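Local coordinates for ACYL carrier protein ACPA (Mycobacterium tuberculosis, PDB 2CGQ), which is a putative acyl carrier protein that probably holds acyl groups as thioesters on a covalently attached phosphopantetheine arm, at residues A[43-48]-A[90-95]; A[33-38]-A[55-60]; A[28-33]-A[70-75]. All coordinates share one frame; numbering follows the deposited sequence.

The three contacts join parts of one small helical domain, and helix 27-39 ties them together: contacts 2 and 3 use its two halves and share A33, while contact 1 touches both. The centre of contact 1 lies about 11 Å from the centres of both contact 2 and contact 3, which are about 13 Å from each other. Y92 of contact 1 bonds to N32 of contact 3 (OH to OD1, 2.6 Å), and Q36 of contact 2 reaches the backbone of R43. T34 OG1 of contact 2 is hydrogen-bonded to E72 OE2 of contact 3 (2.6 Å). Segment 55-60 of contact 2 contains D58-S59-L60, which matches the phosphopantetheine attachment motif, making S59 the probable site.

Contact 1: residues A[43-48]-A[90-95]; sequences RGITAN and DVYTSV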
ATOM      1  N   ARG A  43     -13.304   1.659   5.983  1.00 32.25           N
ATOM      2  CA  ARG A  43     -12.972   0.543   6.842  1.00 32.70           C
ATOM      3  C   ARG A  43     -11.584   0.699   7.432  1.00 31.37           C
ATOM      4  O   ARG A  43     -10.672   1.236   6.787  1.00 30.88           O
ATOM      5  CB  ARG A  43     -13.073  -0.777   6.083  1.00 32.85           C
ATOM      6  CG  ARG A  43     -12.062  -1.003   5.049  1.00 38.36           C
ATOM      7  CD  ARG A  43     -12.383  -2.296   4.246  1.00 38.94           C
ATOM      8  NE  ARG A  43     -12.180  -3.505   5.065  1.00 42.05           N
ATOM      9  CZ  ARG A  43     -12.283  -4.751   4.583  1.00 42.19           C
ATOM     10  NH1 ARG A  43     -12.057  -5.794   5.370  1.00 43.11           N
ATOM     11  NH2 ARG A  43     -12.583  -4.956   3.303  1.00 45.44           N
ATOM     12  N   GLY A  44     -11.414   0.210   8.650  1.00 29.56           N
ATOM     13  CA  GLY A  44     -10.116   0.214   9.280  1.00 28.83           C
ATOM     14  C   GLY A  44      -9.106  -0.654   8.529  1.00 28.36           C
ATOM     15  O   GLY A  44      -9.431  -1.740   8.012  1.00 28.06           O
ATOM     16  N   ILE A  45      -7.869  -0.169   8.473  1.00 26.70           N
ATOM     17  CA  ILE A  45      -6.770  -0.865   7.773  1.00 26.39           C
ATOM     18  C   ILE A  45      -5.751  -1.367   8.774  1.00 25.54           C
ATOM     19  O   ILE A  45      -5.285  -0.590   9.584  1.00 25.76           O
ATOM     20  CB  ILE A  45      -6.053   0.111   6.779  1.00 25.84           C
ATOM     21  CG1 ILE A  45      -7.059   0.750   5.794  1.00 27.67           C
ATOM     22  CG2 ILE A  45      -4.966  -0.599   6.034  1.00 25.28           C
ATOM     23  CD1 ILE A  45      -7.886  -0.221   4.953  1.00 29.76           C
ATOM     24  N   THR A  46      -5.391  -2.646   8.719  1.00 24.48           N
ATOM     25  CA  THR A  46      -4.427  -3.229   9.652  1.00 25.00           C
ATOM     26  C   THR A  46      -3.379  -4.040   8.925  1.00 23.12           C
ATOM     27  O   THR A  46      -3.630  -4.551   7.844  1.00 24.51           O
ATOM     28  CB  THR A  46      -5.153  -4.118  10.709  1.00 24.76           C
ATOM     29  OG1 THR A  46      -5.958  -5.126  10.042  1.00 25.74           O
ATOM     30  CG2 THR A  46      -6.028  -3.225  11.567  1.00 27.20           C
ATOM     31  N   ALA A  47      -2.193  -4.166   9.541  1.00 24.07           N
ATOM     32  CA  ALA A  47      -1.053  -4.730   8.905  1.00 23.60           C
ATOM     33  C   ALA A  47      -1.198  -6.174   8.447  1.00 24.21           C
ATOM     34  O   ALA A  47      -0.526  -6.577   7.532  1.00 24.96           O
ATOM     35  CB  ALA A  47       0.155  -4.579   9.792  1.00 24.87           C
ATOM     36  N   ASN A  48      -2.102  -6.944   9.079  1.00 23.99           N
ATOM     37  CA  ASN A  48      -2.368  -8.346   8.694  1.00 23.08           C
ATOM     38  C   ASN A  48      -3.240  -8.532   7.460  1.00 23.98           C
ATOM     39  O   ASN A  48      -3.279  -9.640   6.883  1.00 24.77           O
ATOM     40  CB  ASN A  48      -3.018  -9.072   9.882  1.00 22.31           C
ATOM     41  CG  ASN A  48      -4.348  -8.510  10.181  1.00 26.27           C
ATOM     42  OD1 ASN A  48      -4.473  -7.294  10.381  1.00 26.33           O
ATOM     43  ND2 ASN A  48      -5.380  -9.366  10.187  1.00 23.12           N
ATOM     44  N   ASP A  90       3.413  -5.424   4.515  1.00 25.12           N
ATOM     45  CA  ASP A  90       4.487  -5.481   3.474  1.00 26.74           C
ATOM     46  C   ASP A  90       4.596  -4.076   2.822  1.00 26.79           C
ATOM     47  O   ASP A  90       5.691  -3.562   2.542  1.00 25.92           O
ATOM     48  CB  ASP A  90       4.133  -6.466   2.373  1.00 27.22           C
ATOM     49  CG  ASP A  90       4.137  -7.919   2.808  1.00 25.99           C
ATOM     50  OD1 ASP A  90       4.788  -8.277   3.828  1.00 27.06           O
ATOM     51  OD2 ASP A  90       3.499  -8.693   2.064  1.00 25.82           O
ATOM     52  N   VAL A  91       3.440  -3.443   2.636  1.00 27.11           N
ATOM     53  CA  VAL A  91       3.398  -2.044   2.153  1.00 27.27           C
ATOM     54  C   VAL A  91       4.108  -1.103   3.151  1.00 27.77           C
ATOM     55  O   VAL A  91       4.963  -0.272   2.764  1.00 28.40           O
ATOM     56  CB  VAL A  91       1.957  -1.560   1.930  1.00 26.34           C
ATOM     57  CG1 VAL A  91       1.967  -0.121   1.362  1.00 28.43           C
ATOM     58  CG2 VAL A  91       1.208  -2.426   0.956  1.00 26.87           C
ATOM     59  N   TYR A  92       3.810  -1.235   4.462  1.00 26.99           N
ATOM     60  CA  TYR A  92       4.496  -0.425   5.471  1.00 28.02           C
ATOM     61  C   TYR A  92       5.994  -0.591   5.421  1.00 29.11           C
ATOM     62  O   TYR A  92       6.724   0.361   5.482  1.00 29.22           O
ATOM     63  CB  TYR A  92       3.996  -0.755   6.891  1.00 26.98           C
ATOM     64  CG  TYR A  92       2.539  -0.548   7.198  1.00 26.33           C
ATOM     65  CD1 TYR A  92       1.715   0.275   6.472  1.00 25.26           C
ATOM     66  CD2 TYR A  92       1.997  -1.095   8.373  1.00 27.97           C
ATOM     67  CE1 TYR A  92       0.370   0.486   6.854  1.00 26.73           C
ATOM     68  CE2 TYR A  92       0.686  -0.882   8.759  1.00 28.59           C
ATOM     69  CZ  TYR A  92      -0.126  -0.104   8.032  1.00 28.94           C
ATOM     70  OH  TYR A  92      -1.424   0.017   8.472  1.00 28.08           O
ATOM     71  N   THR A  93       6.480  -1.820   5.303  1.00 28.99           N
ATOM     72  CA  THR A  93       7.933  -2.035   5.410  1.00 29.39           C
ATOM     73  C   THR A  93       8.585  -1.590   4.093  1.00 29.41           C
ATOM     74  O   THR A  93       9.745  -1.158   4.105  1.00 30.55           O
ATOM     75  CB  THR A  93       8.262  -3.488   5.823  1.00 29.26           C
ATOM     76  OG1 THR A  93       7.661  -4.349   4.894  1.00 30.58           O
ATOM     77  CG2 THR A  93       7.653  -3.785   7.095  1.00 29.49           C
ATOM     78  N   SER A  94       7.843  -1.611   2.991  1.00 29.39           N
ATOM     79  CA  SER A  94       8.384  -1.124   1.688  1.00 30.31           C
ATOM     80  C   SER A  94       8.627   0.380   1.726  1.00 31.15           C
ATOM     81  O   SER A  94       9.622   0.864   1.139  1.00 31.94           O
ATOM     82  CB  SER A  94       7.491  -1.463   0.499  0.65 30.78           C
ATOM     83  OG  SER A  94       7.686  -2.771   0.019  0.65 31.47           O
ATOM     84  N   VAL A  95       7.738   1.124   2.392  1.00 30.03           N
ATOM     85  CA  VAL A  95       7.937   2.543   2.582  1.00 31.30           C
ATOM     86  C   VAL A  95       8.933   2.813   3.719  1.00 32.18           C
ATOM     87  O   VAL A  95       9.758   3.721   3.609  1.00 32.74           O
ATOM     88  CB  VAL A  95       6.602   3.228   2.857  1.00 31.40           C
ATOM     89  CG1 VAL A  95       6.768   4.707   3.145  1.00 31.54           C
ATOM     90  CG2 VAL A  95       5.650   2.966   1.671  1.00 29.57           C
TER
HETATM   91  O   HOH W   1      -2.690  -0.069  10.999  1.00 50.70           O
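The phenol ring of Y92 is the flat group here: A47 CB approaches the ring obliquely, 3.9 Å from Y92 CE2, and the hydroxyl end turns toward I45. E28, from helix 27-39, also comes close to the ring, with its OE1 near CE2. The contact belongs to the acyl carrier protein helical bundle and sets the loop that follows helix 27-39 against helix 88-96. With CG anti to its own carbonyl carbon (chi1 -60°), Y92 extends from its helix toward this loop. Y92 OH stands 4.1 Å from I45 O, and a water fills in for a direct bond, donating to I45 O at 3.0 Å and to Y92 OH at 2.8 Å. The proton of Y92 OH goes to N32 OD1, so the oxygen both donates and accepts, and the end of the phenol is fixed between helix 27-39 and the loop. I45 CG2 lies 4.3 Å from Y92 OH, a loose contact, while the rest of its side chain leads away toward helix 27-39. Next to the ring, A47 is backbone hydrogen-bonded to G89, which brings the loop onto the start of helix 88-96. The loop is also braced internally: Q49 binds T46 N and G44 O through its amide, and T46 OG1 donates to N48 OD1 at 2.6 Å, tilted 19° from the carbonyl plane.

Contact 2: residues A[33-38]-A[55-60]; sequences ATIQRI and LGFDSL
F57 is packed against I35 and I38, which lie one turn apart on helix 27-39, and the contact is buried and entirely apolar. I35 CG2 comes to the edge of the ring, near its plane, and sits equally far, 4.1 Å, from F57 CE1 and CZ. I38 CG2 comes in obliquely, 4.2 Å from F57 CE2. In both isoleucines CG2, the branch anti to the backbone N, does the touching, and each side chain crosses F57 at about a right angle. L55 adds a looser touch, its CD1 4.4 Å from I35 CG2. L39, L62 and L65 continue the apolar surroundings.

Polar interactions lie around this patch instead of across it. F57 is backbone hydrogen-bonded to L51, which fixes the loop whose phenylalanine turns inward, and G56 passes through a positive phi of 76° just before it. R37 and E68 form a salt bridge between helices 27-39 and 59-73. D58 caps the start of helix 59-73, its OD1 taking the backbone N of K61.

The D58-S59-L60 sequence at this helix start matches the Asp-Ser-Leu motif of acyl carrier proteins, in which the serine carries phosphopantetheine; S59 probably does the same, just beyond the buried F57.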
ATOM      1  N   ALA A  33      -4.463   5.959   4.849  1.00 29.26           N
ATOM      2  CA  ALA A  33      -5.300   6.964   4.150  1.00 28.39           C
ATOM      3  C   ALA A  33      -5.234   6.768   2.625  1.00 28.66           C
ATOM      4  O   ALA A  33      -6.271   6.866   1.970  1.00 27.83           O
ATOM      5  CB  ALA A  33      -4.860   8.356   4.517  1.00 28.04           C
ATOM      6  N   THR A  34      -4.042   6.491   2.084  1.00 28.08           N
ATOM      7  CA  THR A  34      -3.874   6.284   0.632  1.00 27.82           C
ATOM      8  C   THR A  34      -4.623   5.019   0.208  1.00 26.36           C
ATOM      9  O   THR A  34      -5.335   4.979  -0.823  1.00 25.24           O
ATOM     10  CB  THR A  34      -2.365   6.228   0.298  1.00 28.23           C
ATOM     11  OG1 THR A  34      -1.812   7.558   0.582  1.00 30.92           O
ATOM     12  CG2 THR A  34      -2.112   5.822  -1.170  1.00 27.47           C
ATOM     13  N   ILE A  35      -4.440   3.955   0.986  1.00 26.23           N
ATOM     14  CA  ILE A  35      -5.201   2.726   0.757  1.00 25.64           C
ATOM     15  C   ILE A  35      -6.716   2.990   0.747  1.00 26.98           C
ATOM     16  O   ILE A  35      -7.444   2.571  -0.141  1.00 26.13           O
ATOM     17  CB  ILE A  35      -4.825   1.656   1.802  1.00 25.70           C
ATOM     18  CG1 ILE A  35      -3.411   1.133   1.496  1.00 24.52           C
ATOM     19  CG2 ILE A  35      -5.869   0.558   1.773  1.00 26.61           C
ATOM     20  CD1 ILE A  35      -2.804   0.156   2.611  1.00 25.50           C
ATOM     21  N   GLN A  36      -7.194   3.705   1.756  1.00 28.17           N
ATOM     22  CA  GLN A  36      -8.605   4.072   1.793  1.00 28.54           C
ATOM     23  C   GLN A  36      -9.059   4.927   0.621  1.00 29.22           C
ATOM     24  O   GLN A  36     -10.175   4.734   0.121  1.00 29.54           O
ATOM     25  CB  GLN A  36      -8.928   4.751   3.113  1.00 30.02           C
ATOM     26  CG  GLN A  36      -8.844   3.807   4.316  1.00 30.50           C
ATOM     27  CD  GLN A  36      -8.977   4.536   5.621  1.00 30.30           C
ATOM     28  OE1 GLN A  36      -8.542   5.685   5.724  1.00 32.86           O
ATOM     29  NE2 GLN A  36      -9.603   3.890   6.633  1.00 30.53           N
ATOM     30  N   ARG A  37      -8.230   5.885   0.200  1.00 29.46           N
ATOM     31  CA  ARG A  37      -8.584   6.754  -0.916  1.00 29.79           C
ATOM     32  C   ARG A  37      -8.759   5.891  -2.190  1.00 29.64           C
ATOM     33  O   ARG A  37      -9.759   5.991  -2.900  1.00 28.31           O
ATOM     34  CB  ARG A  37      -7.469   7.788  -1.087  1.00 30.65           C
ATOM     35  CG  ARG A  37      -7.767   9.152  -1.543  1.00 32.53           C
ATOM     36  CD  ARG A  37      -6.548   9.768  -2.274  1.00 33.15           C
ATOM     37  NE  ARG A  37      -6.145   8.857  -3.371  1.00 36.40           N
ATOM     38  CZ  ARG A  37      -6.656   8.855  -4.612  1.00 35.52           C
ATOM     39  NH1 ARG A  37      -7.548   9.731  -4.961  1.00 31.53           N
ATOM     40  NH2 ARG A  37      -6.307   7.889  -5.472  1.00 36.57           N
ATOM     41  N   ILE A  38      -7.783   5.028  -2.458  1.00 28.60           N
ATOM     42  CA  ILE A  38      -7.823   4.143  -3.639  1.00 28.66           C
ATOM     43  C   ILE A  38      -8.996   3.191  -3.643  1.00 28.37           C
ATOM     44  O   ILE A  38      -9.664   3.022  -4.681  1.00 29.01           O
ATOM     45  CB  ILE A  38      -6.487   3.348  -3.806  1.00 29.28           C
ATOM     46  CG1 ILE A  38      -5.385   4.324  -4.166  1.00 28.36           C
ATOM     47  CG2 ILE A  38      -6.594   2.203  -4.865  1.00 28.46           C
ATOM     48  CD1 ILE A  38      -3.991   3.720  -3.959  1.00 28.70           C
ATOM     49  N   LEU A  55      -8.979  -6.882   1.272  1.00 27.26           N
ATOM     50  CA  LEU A  55      -9.323  -5.493   0.925  1.00 28.41           C
ATOM     51  C   LEU A  55      -9.872  -5.294  -0.481  1.00 28.18           C
ATOM     52  O   LEU A  55     -10.394  -4.207  -0.801  1.00 29.74           O
ATOM     53  CB  LEU A  55      -8.123  -4.584   1.154  1.00 29.17           C
ATOM     54  CG  LEU A  55      -7.696  -4.479   2.608  1.00 27.13           C
ATOM     55  CD1 LEU A  55      -6.440  -3.672   2.742  1.00 26.05           C
ATOM     56  CD2 LEU A  55      -8.799  -3.805   3.418  1.00 29.82           C
ATOM     57  N   GLY A  56      -9.738  -6.334  -1.299  1.00 28.42           N
ATOM     58  CA  GLY A  56     -10.232  -6.380  -2.657  1.00 29.33           C
ATOM     59  C   GLY A  56      -9.416  -5.596  -3.669  1.00 28.94           C
ATOM     60  O   GLY A  56      -9.956  -5.091  -4.675  1.00 28.09           O
ATOM     61  N   PHE A  57      -8.120  -5.445  -3.440  1.00 28.43           N
ATOM     62  CA  PHE A  57      -7.242  -4.913  -4.466  1.00 28.93           C
ATOM     63  C   PHE A  57      -7.247  -5.830  -5.680  1.00 29.49           C
ATOM     64  O   PHE A  57      -7.312  -7.047  -5.560  1.00 29.44           O
ATOM     65  CB  PHE A  57      -5.783  -4.743  -3.984  1.00 29.03           C
ATOM     66  CG  PHE A  57      -5.533  -3.469  -3.225  1.00 26.36           C
ATOM     67  CD1 PHE A  57      -5.795  -3.370  -1.884  1.00 29.86           C
ATOM     68  CD2 PHE A  57      -5.061  -2.348  -3.880  1.00 30.38           C
ATOM     69  CE1 PHE A  57      -5.536  -2.187  -1.211  1.00 30.16           C
ATOM     70  CE2 PHE A  57      -4.800  -1.169  -3.203  1.00 30.98           C
ATOM     71  CZ  PHE A  57      -5.073  -1.053  -1.926  1.00 27.99           C
ATOM     72  N   ASP A  58      -7.182  -5.210  -6.855  1.00 30.29           N
ATOM     73  CA  ASP A  58      -6.991  -5.889  -8.104  1.00 30.75           C
ATOM     74  C   ASP A  58      -5.709  -5.318  -8.722  1.00 31.35           C
ATOM     75  O   ASP A  58      -5.002  -4.532  -8.095  1.00 30.48           O
ATOM     76  CB  ASP A  58      -8.243  -5.741  -9.001  1.00 31.33           C
ATOM     77  CG  ASP A  58      -8.604  -4.307  -9.304  1.00 32.91           C
ATOM     78  OD1 ASP A  58      -7.827  -3.401  -9.006  1.00 28.49           O
ATOM     79  OD2 ASP A  58      -9.679  -4.065  -9.911  1.00 35.92           O
ATOM     80  N   SER A  59      -5.356  -5.756  -9.918  1.00 30.98           N
ATOM     81  CA  SER A  59      -4.092  -5.323 -10.475  1.00 30.12           C
ATOM     82  C   SER A  59      -4.024  -3.810 -10.698  1.00 29.09           C
ATOM     83  O   SER A  59      -2.999  -3.211 -10.430  1.00 26.58           O
ATOM     84  CB  SER A  59      -3.770  -6.057 -11.757  1.00 31.88           C
ATOM     85  OG  SER A  59      -4.773  -5.801 -12.697  1.00 37.94           O
ATOM     86  N   LEU A  60      -5.116  -3.213 -11.166  1.00 28.51           N
ATOM     87  CA  LEU A  60      -5.142  -1.753 -11.369  1.00 28.12           C
ATOM     88  C   LEU A  60      -4.929  -1.092  -9.988  1.00 27.77           C
ATOM     89  O   LEU A  60      -4.167  -0.181  -9.884  1.00 25.77           O
ATOM     90  CB  LEU A  60      -6.476  -1.318 -11.941  1.00 28.53           C
ATOM     91  CG  LEU A  60      -6.768   0.193 -11.959  1.00 29.47           C
ATOM     92  CD1 LEU A  60      -5.662   0.886 -12.594  1.00 28.75           C
ATOM     93  CD2 LEU A  60      -8.074   0.468 -12.633  1.00 32.10           C
TER

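Contact 3: residues A[28-33]-A[70-75]; sequences EEAINA and EDEFDI. Unlike the reference sequence in segment 28-33: E28 (reference Lys).
A30 and E72 mark the nearest backbone approach of two helical segments, 9.2 Å from CA to CA, with 28-33 in the first half of helix 27-39 and 70-73 closing helix 59-73. Just after that closure D74 adopts a positive phi of 52°, and I75 N reaches back to E70 O at 3.1 Å, a 6→1 bond as in a Schellman motif, which turns the chain off the helix.

Between the backbones, F73 carries most of the apolar contact. The far end of its ring is met obliquely by two aliphatic groups: A30 CB lies 4.0 Å from F73 CZ, and I31 CG1 is 4.0 Å from F73 CE2, the isoleucine crossing the phenylalanine at about a right angle. The neighbouring E72 also reaches A30, its OE1 4.0 Å from A30 CB. A chi1 of -179° swings E72 CG away from the backbone N, and the extended chain carries the carboxylate right across to helix 27-39. There a water donates to both A30 O (2.8 Å) and E72 OE1 (2.6 Å), while OE2 is hydrogen-bonded to T34 OG1, which also lies within hydrogen-bonding reach of A30 O. OE1 is thus tied to the helix through the water and OE2 directly through T34, which should limit rotation of the carboxylate.

Helix 88-96 closes the apolar side of this junction: V91, V95 and Y92 touch I31, and V95 also touches F73, so helices 27-39, 59-73 and 88-96 meet here.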
ATOM      1  N   GLU A  28       2.432   5.134   8.862  1.00 34.09           N
ATOM      2  CA  GLU A  28       1.397   4.121   8.706  1.00 35.67           C
ATOM      3  C   GLU A  28       0.026   4.713   8.484  1.00 34.54           C
ATOM      4  O   GLU A  28      -0.726   4.185   7.664  1.00 34.69           O
ATOM      5  CB  GLU A  28       1.354   3.190   9.910  1.00 35.60           C
ATOM      6  CG  GLU A  28       2.405   2.123   9.868  1.00 36.95           C
ATOM      7  CD  GLU A  28       2.337   1.199  11.061  1.00 40.18           C
ATOM      8  OE1 GLU A  28       1.216   0.958  11.633  1.00 45.76           O
ATOM      9  OE2 GLU A  28       3.419   0.705  11.418  1.00 44.97           O
ATOM     10  N   GLU A  29      -0.305   5.776   9.221  1.00 33.91           N
ATOM     11  CA  GLU A  29      -1.592   6.464   9.053  1.00 34.01           C
ATOM     12  C   GLU A  29      -1.756   7.020   7.651  1.00 32.84           C
ATOM     13  O   GLU A  29      -2.839   6.959   7.071  1.00 31.44           O
ATOM     14  CB  GLU A  29      -1.759   7.598  10.070  1.00 35.32           C
ATOM     15  CG  GLU A  29      -2.156   7.088  11.437  1.00 37.14           C
ATOM     16  CD  GLU A  29      -2.236   8.222  12.452  1.00 38.46           C
ATOM     17  OE1 GLU A  29      -1.396   8.243  13.392  1.00 43.40           O
ATOM     18  OE2 GLU A  29      -3.088   9.128  12.244  1.00 42.90           O
ATOM     19  N   ALA A  30      -0.682   7.595   7.121  1.00 31.05           N
ATOM     20  CA  ALA A  30      -0.677   8.091   5.753  1.00 30.61           C
ATOM     21  C   ALA A  30      -0.846   6.980   4.742  1.00 29.35           C
ATOM     22  O   ALA A  30      -1.569   7.124   3.749  1.00 28.44           O
ATOM     23  CB  ALA A  30       0.589   8.834   5.483  1.00 30.07           C
ATOM     24  N   ILE A  31      -0.193   5.838   4.975  1.00 28.82           N
ATOM     25  CA  ILE A  31      -0.343   4.735   4.024  1.00 28.91           C
ATOM     26  C   ILE A  31      -1.779   4.238   4.064  1.00 28.81           C
ATOM     27  O   ILE A  31      -2.366   3.944   3.013  1.00 30.20           O
ATOM     28  CB  ILE A  31       0.687   3.618   4.285  1.00 27.74           C
ATOM     29  CG1 ILE A  31       2.099   4.153   3.964  1.00 28.72           C
ATOM     30  CG2 ILE A  31       0.336   2.381   3.503  1.00 28.14           C
ATOM     31  CD1 ILE A  31       3.229   3.237   4.490  1.00 28.15           C
ATOM     32  N   ASN A  32      -2.358   4.148   5.269  1.00 30.61           N
ATOM     33  CA  ASN A  32      -3.755   3.727   5.427  1.00 29.06           C
ATOM     34  C   ASN A  32      -4.686   4.655   4.703  1.00 29.74           C
ATOM     35  O   ASN A  32      -5.601   4.202   4.008  1.00 29.75           O
ATOM     36  CB  ASN A  32      -4.169   3.658   6.896  1.00 30.01           C
ATOM     37  CG  ASN A  32      -3.427   2.613   7.665  1.00 28.26           C
ATOM     38  OD1 ASN A  32      -2.792   1.693   7.090  1.00 27.51           O
ATOM     39  ND2 ASN A  32      -3.520   2.710   8.991  1.00 27.15           N
ATOM     40  N   ALA A  33      -4.463   5.959   4.849  1.00 29.26           N
ATOM     41  CA  ALA A  33      -5.300   6.964   4.150  1.00 28.39           C
ATOM     42  C   ALA A  33      -5.234   6.768   2.625  1.00 28.66           C
ATOM     43  O   ALA A  33      -6.271   6.866   1.970  1.00 27.83           O
ATOM     44  CB  ALA A  33      -4.860   8.356   4.517  1.00 28.04           C
ATOM     45  N   GLU A  70       4.876   6.047  -4.328  1.00 25.32           N
ATOM     46  CA  GLU A  70       6.114   6.633  -4.888  1.00 25.59           C
ATOM     47  C   GLU A  70       6.016   8.158  -5.021  1.00 25.80           C
ATOM     48  O   GLU A  70       6.928   8.914  -4.647  1.00 26.82           O
ATOM     49  CB  GLU A  70       6.398   6.027  -6.283  1.00 26.50           C
ATOM     50  CG  GLU A  70       6.824   4.542  -6.212  1.00 24.61           C
ATOM     51  CD  GLU A  70       7.258   3.979  -7.581  1.00 26.21           C
ATOM     52  OE1 GLU A  70       6.638   4.378  -8.613  1.00 26.93           O
ATOM     53  OE2 GLU A  70       8.191   3.115  -7.627  1.00 25.77           O
ATOM     54  N   ASP A  71       4.877   8.631  -5.503  1.00 25.72           N
ATOM     55  CA  ASP A  71       4.703  10.065  -5.629  1.00 26.91           C
ATOM     56  C   ASP A  71       4.534  10.765  -4.271  1.00 27.99           C
ATOM     57  O   ASP A  71       4.997  11.894  -4.093  1.00 28.23           O
ATOM     58  CB  ASP A  71       3.479  10.373  -6.506  1.00 28.26           C
ATOM     59  CG  ASP A  71       3.762  10.199  -8.011  1.00 28.84           C
ATOM     60  OD1 ASP A  71       4.935  10.403  -8.409  1.00 25.89           O
ATOM     61  OD2 ASP A  71       2.807   9.907  -8.780  1.00 28.20           O
ATOM     62  N   GLU A  72       3.781  10.139  -3.369  1.00 28.06           N
ATOM     63  CA  GLU A  72       3.465  10.734  -2.055  1.00 28.86           C
ATOM     64  C   GLU A  72       4.697  10.892  -1.211  1.00 28.67           C
ATOM     65  O   GLU A  72       4.886  11.898  -0.534  1.00 28.03           O
ATOM     66  CB  GLU A  72       2.442   9.887  -1.305  1.00 28.40           C
ATOM     67  CG  GLU A  72       2.057  10.452   0.060  1.00 29.87           C
ATOM     68  CD  GLU A  72       0.907   9.697   0.708  1.00 32.30           C
ATOM     69  OE1 GLU A  72       0.390  10.200   1.744  1.00 36.14           O
ATOM     70  OE2 GLU A  72       0.545   8.598   0.183  1.00 37.51           O
ATOM     71  N   PHE A  73       5.534   9.882  -1.228  1.00 27.98           N
ATOM     72  CA  PHE A  73       6.702   9.828  -0.357  1.00 28.55           C
ATOM     73  C   PHE A  73       7.985  10.176  -1.080  1.00 28.08           C
ATOM     74  O   PHE A  73       9.016  10.290  -0.419  1.00 27.78           O
ATOM     75  CB  PHE A  73       6.816   8.477   0.332  1.00 29.27           C
ATOM     76  CG  PHE A  73       5.796   8.264   1.398  1.00 29.81           C
ATOM     77  CD1 PHE A  73       5.988   8.770   2.678  1.00 31.49           C
ATOM     78  CD2 PHE A  73       4.661   7.549   1.135  1.00 27.13           C
ATOM     79  CE1 PHE A  73       5.017   8.532   3.707  1.00 33.61           C
ATOM     80  CE2 PHE A  73       3.672   7.343   2.081  1.00 29.66           C
ATOM     81  CZ  PHE A  73       3.831   7.840   3.392  1.00 31.61           C
ATOM     82  N   ASP A  74       7.913  10.436  -2.384  1.00 27.60           N
ATOM     83  CA  ASP A  74       9.097  10.662  -3.229  1.00 28.39           C
ATOM     84  C   ASP A  74      10.098   9.521  -3.056  1.00 28.55           C
ATOM     85  O   ASP A  74      11.317   9.725  -2.776  1.00 28.21           O
ATOM     86  CB  ASP A  74       9.762  12.038  -3.011  1.00 30.70           C
ATOM     87  CG  ASP A  74      10.632  12.484  -4.252  1.00 33.74           C
ATOM     88  OD1 ASP A  74      11.483  13.416  -4.075  1.00 43.67           O
ATOM     89  OD2 ASP A  74      10.442  11.877  -5.386  1.00 41.09           O
ATOM     90  N   ILE A  75       9.580   8.314  -3.245  1.00 27.03           N
ATOM     91  CA  ILE A  75      10.389   7.112  -3.178  1.00 27.47           C
ATOM     92  C   ILE A  75      10.222   6.326  -4.473  1.00 26.98           C
ATOM     93  O   ILE A  75       9.475   6.714  -5.379  1.00 24.80           O
ATOM     94  CB  ILE A  75      10.025   6.260  -1.931  1.00 28.05           C
ATOM     95  CG1 ILE A  75       8.615   5.722  -2.015  1.00 28.21           C
ATOM     96  CG2 ILE A  75      10.187   7.106  -0.626  1.00 29.53           C
ATOM     97  CD1 ILE A  75       8.228   4.829  -0.918  1.00 28.66           C
TER
HETATM   98  O   HOH W   2      -1.872   9.773   2.855  1.00 29.84           O